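Local coordinates for BF1531-like N-terminal domain-containing protein (Bacteroides fragilis, PDB 3SLR) that is of unknown function; this N-terminal part joins an SGNH-type domain to a magnesium-binding HAD-like phosphatase domain and may hydrolyse ester bonds, at residues Asn309-Gln321 and Asp335-Val348. Numbering follows the deposited sequence.
Sequences NWENKADNIRTIQ and DDNPFERNMVREHV. With MG (magnesium ion), chain B.
K313 reaches across to D335, and this places it beside the acidic residues at the metal end of the HAD-like phosphatase domain. Its chain runs extended beyond CG, and K313 NZ meets D335 OD2 at 2.8 Å in a salt bridge, on the syn side but tilted 27° out of the carboxylate plane. E340 lies across the methylenes at about a right angle, with OE1 3.6 Å from K313 CD; its carboxylate is salt-bridged to K280. A water links E340 OE1 to the backbone N of K313.

The tightly packed part lies where the axes of 313-321 and 338-347 cross at -59°, around A314, whose CA sits 5.3 Å from that of V344. The small methyl of A314 is held between M343, with SE 3.7 Å from CB, and V348 CG2, while H347 CB touches it as well. One turn on, I317 and V344 meet tip to tip, I317 CD1 lying 3.6 Å from V344 CG1; V344, with CG1 anti to the backbone N (chi1 170°), also turns CG2 to that methyl. F333 of strand 331-334 lies against V344 and K313.

Beyond this apolar part, toward solvent and the exposed H347, the contact thins to one polar grip by R318. That side chain is modelled in two conformers; in one of them NH2 donates to H347 O, a bent bond from above the carbonyl plane, so the grip is less certain.

Next to D335, D336 OD1 binds magnesium at 2.1 Å, alongside D228 OD2 and the backbone O of D230, and D335 OD1 accepts from a metal-bound water. K313 NZ also donates to C278 O and, weakly, to D228 OD1, so this lysine probably offsets the negative charge gathered around the magnesium, as in HAD phosphatases.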
# COMPACT_ATOMS: atom_id res chain seq x y z
N ASN A 309 16.49 0.37 -27.76
CA ASN A 309 17.75 0.24 -28.48
C ASN A 309 18.51 -0.92 -27.88
O ASN A 309 17.97 -1.65 -27.06
CB ASN A 309 18.56 1.53 -28.41
CG ASN A 309 18.89 1.95 -26.98
OD1 ASN A 309 19.37 1.14 -26.19
ND2 ASN A 309 18.64 3.20 -26.66
N TRP A 310 19.77 -1.06 -28.26
CA TRP A 310 20.55 -2.23 -27.85
C TRP A 310 21.59 -1.88 -26.78
O TRP A 310 22.46 -2.70 -26.45
CB TRP A 310 21.17 -2.91 -29.07
CG TRP A 310 20.11 -3.34 -30.04
CD1 TRP A 310 19.74 -2.71 -31.20
CD2 TRP A 310 19.25 -4.49 -29.93
NE1 TRP A 310 18.71 -3.39 -31.81
CE2 TRP A 310 18.40 -4.49 -31.05
CE3 TRP A 310 19.13 -5.51 -28.99
CZ2 TRP A 310 17.44 -5.48 -31.27
CZ3 TRP A 310 18.17 -6.50 -29.20
CH2 TRP A 310 17.34 -6.48 -30.33
N GLU A 311 21.46 -0.68 -26.24
CA GLU A 311 22.34 -0.23 -25.16
C GLU A 311 21.87 -0.72 -23.79
O GLU A 311 20.70 -1.08 -23.61
CB GLU A 311 22.43 1.30 -25.17
CG GLU A 311 23.31 1.82 -26.29
CD GLU A 311 24.73 1.29 -26.16
OE1 GLU A 311 25.47 1.78 -25.27
OE2 GLU A 311 25.10 0.36 -26.92
N ASN A 312 22.79 -0.75 -22.83
CA ASN A 312 22.45 -1.21 -21.48
C ASN A 312 21.33 -0.36 -20.89
O ASN A 312 21.23 0.84 -21.16
CB ASN A 312 23.69 -1.21 -20.58
CG ASN A 312 24.08 0.19 -20.13
OD1 ASN A 312 23.53 0.72 -19.16
ND2 ASN A 312 25.04 0.79 -20.82
N LYS A 313 20.47 -0.99 -20.10
CA LYS A 313 19.29 -0.28 -19.62
C LYS A 313 19.62 0.79 -18.57
O LYS A 313 18.90 1.78 -18.45
CB LYS A 313 18.25 -1.28 -19.11
CG LYS A 313 17.76 -2.19 -20.22
CD LYS A 313 16.50 -2.93 -19.84
CE LYS A 313 15.95 -3.67 -21.03
NZ LYS A 313 14.51 -4.02 -20.84
N ALA A 314 20.73 0.62 -17.85
CA ALA A 314 21.14 1.64 -16.89
C ALA A 314 21.31 3.00 -17.57
O ALA A 314 20.76 4.00 -17.10
CB ALA A 314 22.43 1.23 -16.19
N ASP A 315 22.07 3.03 -18.67
CA ASP A 315 22.27 4.26 -19.42
C ASP A 315 20.95 4.80 -19.94
O ASP A 315 20.69 6.01 -19.88
CB ASP A 315 23.22 4.04 -20.62
CG ASP A 315 24.68 3.89 -20.21
OD1 ASP A 315 25.03 4.19 -19.05
OD2 ASP A 315 25.49 3.48 -21.06
N ASN A 316 20.10 3.91 -20.45
CA ASN A 316 18.80 4.31 -20.96
C ASN A 316 17.91 4.93 -19.90
O ASN A 316 17.21 5.91 -20.15
CB ASN A 316 18.11 3.13 -21.66
CG ASN A 316 18.70 2.84 -23.04
OD1 ASN A 316 19.30 3.72 -23.66
ND2 ASN A 316 18.54 1.60 -23.51
N ILE A 317 17.94 4.37 -18.69
CA ILE A 317 17.17 4.95 -17.60
C ILE A 317 17.67 6.34 -17.19
O ILE A 317 16.88 7.22 -16.84
CB ILE A 317 17.07 3.99 -16.40
CG1 ILE A 317 16.20 2.79 -16.80
CG2 ILE A 317 16.47 4.71 -15.18
CD1 ILE A 317 16.20 1.67 -15.78
N ARG A 318 18.98 6.55 -17.25
CA ARG A 318 19.51 7.89 -17.04
C ARG A 318 18.95 8.85 -18.08
O ARG A 318 18.55 9.97 -17.76
CB ARG A 318 21.04 7.89 -17.02
CG ARG A 318 21.61 7.00 -15.93
CD ARG A 318 23.13 7.09 -15.84
NE ARG A 318 23.64 6.04 -14.98
CZ ARG A 318 24.14 4.89 -15.42
NH1 ARG A 318 24.22 4.65 -16.71
NH2 ARG A 318 24.58 3.98 -14.55
N THR A 319 18.89 8.39 -19.33
CA THR A 319 18.33 9.21 -20.41
C THR A 319 16.89 9.58 -20.10
O THR A 319 16.49 10.74 -20.20
CB THR A 319 18.43 8.49 -21.77
OG1 THR A 319 19.81 8.32 -22.11
CG2 THR A 319 17.74 9.29 -22.85
N ILE A 320 16.10 8.58 -19.70
CA ILE A 320 14.72 8.81 -19.31
C ILE A 320 14.61 9.81 -18.14
O ILE A 320 13.83 10.76 -18.20
CB ILE A 320 14.03 7.49 -18.95
CG1 ILE A 320 13.85 6.64 -20.22
CG2 ILE A 320 12.70 7.77 -18.27
CD1 ILE A 320 13.53 5.19 -19.95
N GLN A 321 15.41 9.59 -17.10
CA GLN A 321 15.39 10.45 -15.92
C GLN A 321 15.70 11.90 -16.30
O GLN A 321 15.04 12.83 -15.83
CB GLN A 321 16.40 9.96 -14.88
CG GLN A 321 16.39 10.69 -13.55
CD GLN A 321 17.20 11.99 -13.55
OE1 GLN A 321 18.12 12.17 -14.35
NE2 GLN A 321 16.84 12.90 -12.66
N ASP A 335 10.82 -5.45 -15.22
CA ASP A 335 11.48 -6.23 -16.26
C ASP A 335 11.47 -7.70 -15.85
O ASP A 335 11.79 -8.04 -14.72
CB ASP A 335 12.92 -5.70 -16.46
CG ASP A 335 13.55 -6.19 -17.75
OD1 ASP A 335 13.41 -7.40 -18.07
OD2 ASP A 335 14.20 -5.37 -18.45
N ASP A 336 11.07 -8.58 -16.77
CA ASP A 336 10.95 -10.01 -16.49
C ASP A 336 12.31 -10.70 -16.41
O ASP A 336 12.41 -11.82 -15.94
CB ASP A 336 10.12 -10.69 -17.59
CG ASP A 336 10.85 -10.72 -18.90
OD1 ASP A 336 11.06 -9.62 -19.44
OD2 ASP A 336 11.28 -11.80 -19.37
N ASN A 337 13.35 -10.04 -16.90
CA ASN A 337 14.69 -10.62 -16.94
C ASN A 337 15.50 -10.28 -15.68
O ASN A 337 15.78 -9.11 -15.44
CB ASN A 337 15.43 -10.08 -18.17
CG ASN A 337 16.73 -10.81 -18.44
OD1 ASN A 337 17.49 -11.12 -17.52
ND2 ASN A 337 16.99 -11.10 -19.72
N PRO A 338 15.88 -11.30 -14.89
CA PRO A 338 16.58 -11.06 -13.62
C PRO A 338 17.91 -10.33 -13.78
O PRO A 338 18.31 -9.57 -12.90
CB PRO A 338 16.82 -12.47 -13.07
CG PRO A 338 16.70 -13.37 -14.26
CD PRO A 338 15.67 -12.73 -15.13
N PHE A 339 18.60 -10.59 -14.88
CA PHE A 339 19.87 -9.91 -15.16
C PHE A 339 19.67 -8.42 -15.43
O PHE A 339 20.46 -7.60 -14.97
CB PHE A 339 20.60 -10.58 -16.33
CG PHE A 339 20.86 -12.04 -16.11
CD1 PHE A 339 21.95 -12.47 -15.36
CD2 PHE A 339 20.02 -13.00 -16.66
CE1 PHE A 339 22.19 -13.82 -15.16
CE2 PHE A 339 20.25 -14.35 -16.47
CZ PHE A 339 21.34 -14.75 -15.72
N GLU A 340 18.62 -8.08 -16.17
CA GLU A 340 18.28 -6.68 -16.40
C GLU A 340 17.92 -6.00 -15.07
O GLU A 340 18.40 -4.89 -14.77
CB GLU A 340 17.12 -6.53 -17.40
CG GLU A 340 17.40 -7.04 -18.82
CD GLU A 340 18.40 -6.18 -19.60
OE1 GLU A 340 19.04 -5.30 -18.99
OE2 GLU A 340 18.53 -6.38 -20.83
N ARG A 341 17.08 -6.66 -14.27
CA ARG A 341 16.70 -6.11 -12.97
C ARG A 341 17.93 -5.87 -12.10
O ARG A 341 18.07 -4.80 -11.52
CB ARG A 341 15.77 -7.06 -12.23
CG ARG A 341 14.44 -7.27 -12.92
CD ARG A 341 13.42 -7.86 -11.95
NE ARG A 341 13.76 -9.21 -11.52
CZ ARG A 341 13.23 -10.32 -12.05
NH1 ARG A 341 12.37 -10.23 -13.05
NH2 ARG A 341 13.58 -11.51 -11.60
N ASN A 342 18.80 -6.87 -12.02
CA ASN A 342 19.97 -6.80 -11.15
C ASN A 342 20.96 -5.72 -11.56
O ASN A 342 21.53 -5.03 -10.72
CB ASN A 342 20.67 -8.16 -11.08
CG ASN A 342 19.89 -9.18 -10.27
OD1 ASN A 342 18.82 -8.87 -9.74
ND2 ASN A 342 20.41 -10.39 -10.16
N MSE A 343 21.14 -5.55 -12.86
CA MSE A 343 22.05 -4.51 -13.31
C MSE A 343 21.47 -3.10 -13.08
O MSE A 343 22.21 -2.19 -12.68
CB MSE A 343 22.50 -4.75 -14.75
CG MSE A 343 21.68 -4.07 -15.81
SE MSE A 343 22.53 -2.42 -16.40
CE MSE A 343 24.32 -3.10 -16.78
N VAL A 344 20.17 -2.90 -13.29
CA VAL A 344 19.58 -1.60 -12.98
C VAL A 344 19.67 -1.32 -11.47
O VAL A 344 19.95 -0.20 -11.05
CB VAL A 344 18.13 -1.45 -13.51
CG1 VAL A 344 17.47 -0.20 -12.95
CG2 VAL A 344 18.12 -1.42 -15.04
N ARG A 345 19.46 -2.35 -10.66
CA ARG A 345 19.57 -2.20 -9.21
C ARG A 345 20.94 -1.72 -8.79
O ARG A 345 21.06 -0.82 -7.95
CB ARG A 345 19.31 -3.52 -8.50
CG ARG A 345 17.88 -3.92 -8.47
CD ARG A 345 17.62 -4.84 -7.29
NE ARG A 345 16.32 -5.45 -7.44
CZ ARG A 345 16.11 -6.61 -8.04
NH1 ARG A 345 17.14 -7.29 -8.53
NH2 ARG A 345 14.89 -7.10 -8.14
N GLU A 346 21.97 -2.33 -9.35
CA GLU A 346 23.34 -2.03 -8.95
C GLU A 346 23.81 -0.70 -9.52
O GLU A 346 24.52 0.05 -8.85
CB GLU A 346 24.30 -3.11 -9.43
CG GLU A 346 23.95 -4.52 -9.03
CD GLU A 346 24.91 -5.53 -9.63
OE1 GLU A 346 26.09 -5.17 -9.85
OE2 GLU A 346 24.49 -6.68 -9.88
N HIS A 347 23.41 -0.41 -10.75
CA HIS A 347 23.99 0.72 -11.47
C HIS A 347 23.18 2.01 -11.39
O HIS A 347 23.69 3.09 -11.68
CB HIS A 347 24.30 0.34 -12.92
CG HIS A 347 25.43 -0.63 -13.05
ND1 HIS A 347 25.26 -1.92 -13.48
CD2 HIS A 347 26.74 -0.50 -12.75
CE1 HIS A 347 26.42 -2.55 -13.47
NE2 HIS A 347 27.34 -1.71 -13.02
N VAL A 348 21.92 1.91 -11.00
CA VAL A 348 21.12 3.11 -10.82
C VAL A 348 20.45 3.09 -9.44
O VAL A 348 19.25 2.86 -9.33
CB VAL A 348 20.04 3.27 -11.91
CG1 VAL A 348 19.57 4.72 -11.97
CG2 VAL A 348 20.57 2.81 -13.27
MG MG B . 11.77 -8.92 -21.28
O HOH W 1 21.15 -3.71 -19.77
O HOH W 2 13.87 -8.20 -20.43
O HOH W 3 12.55 -11.24 -21.54
O HOH W 4 13.02 -8.70 -23.08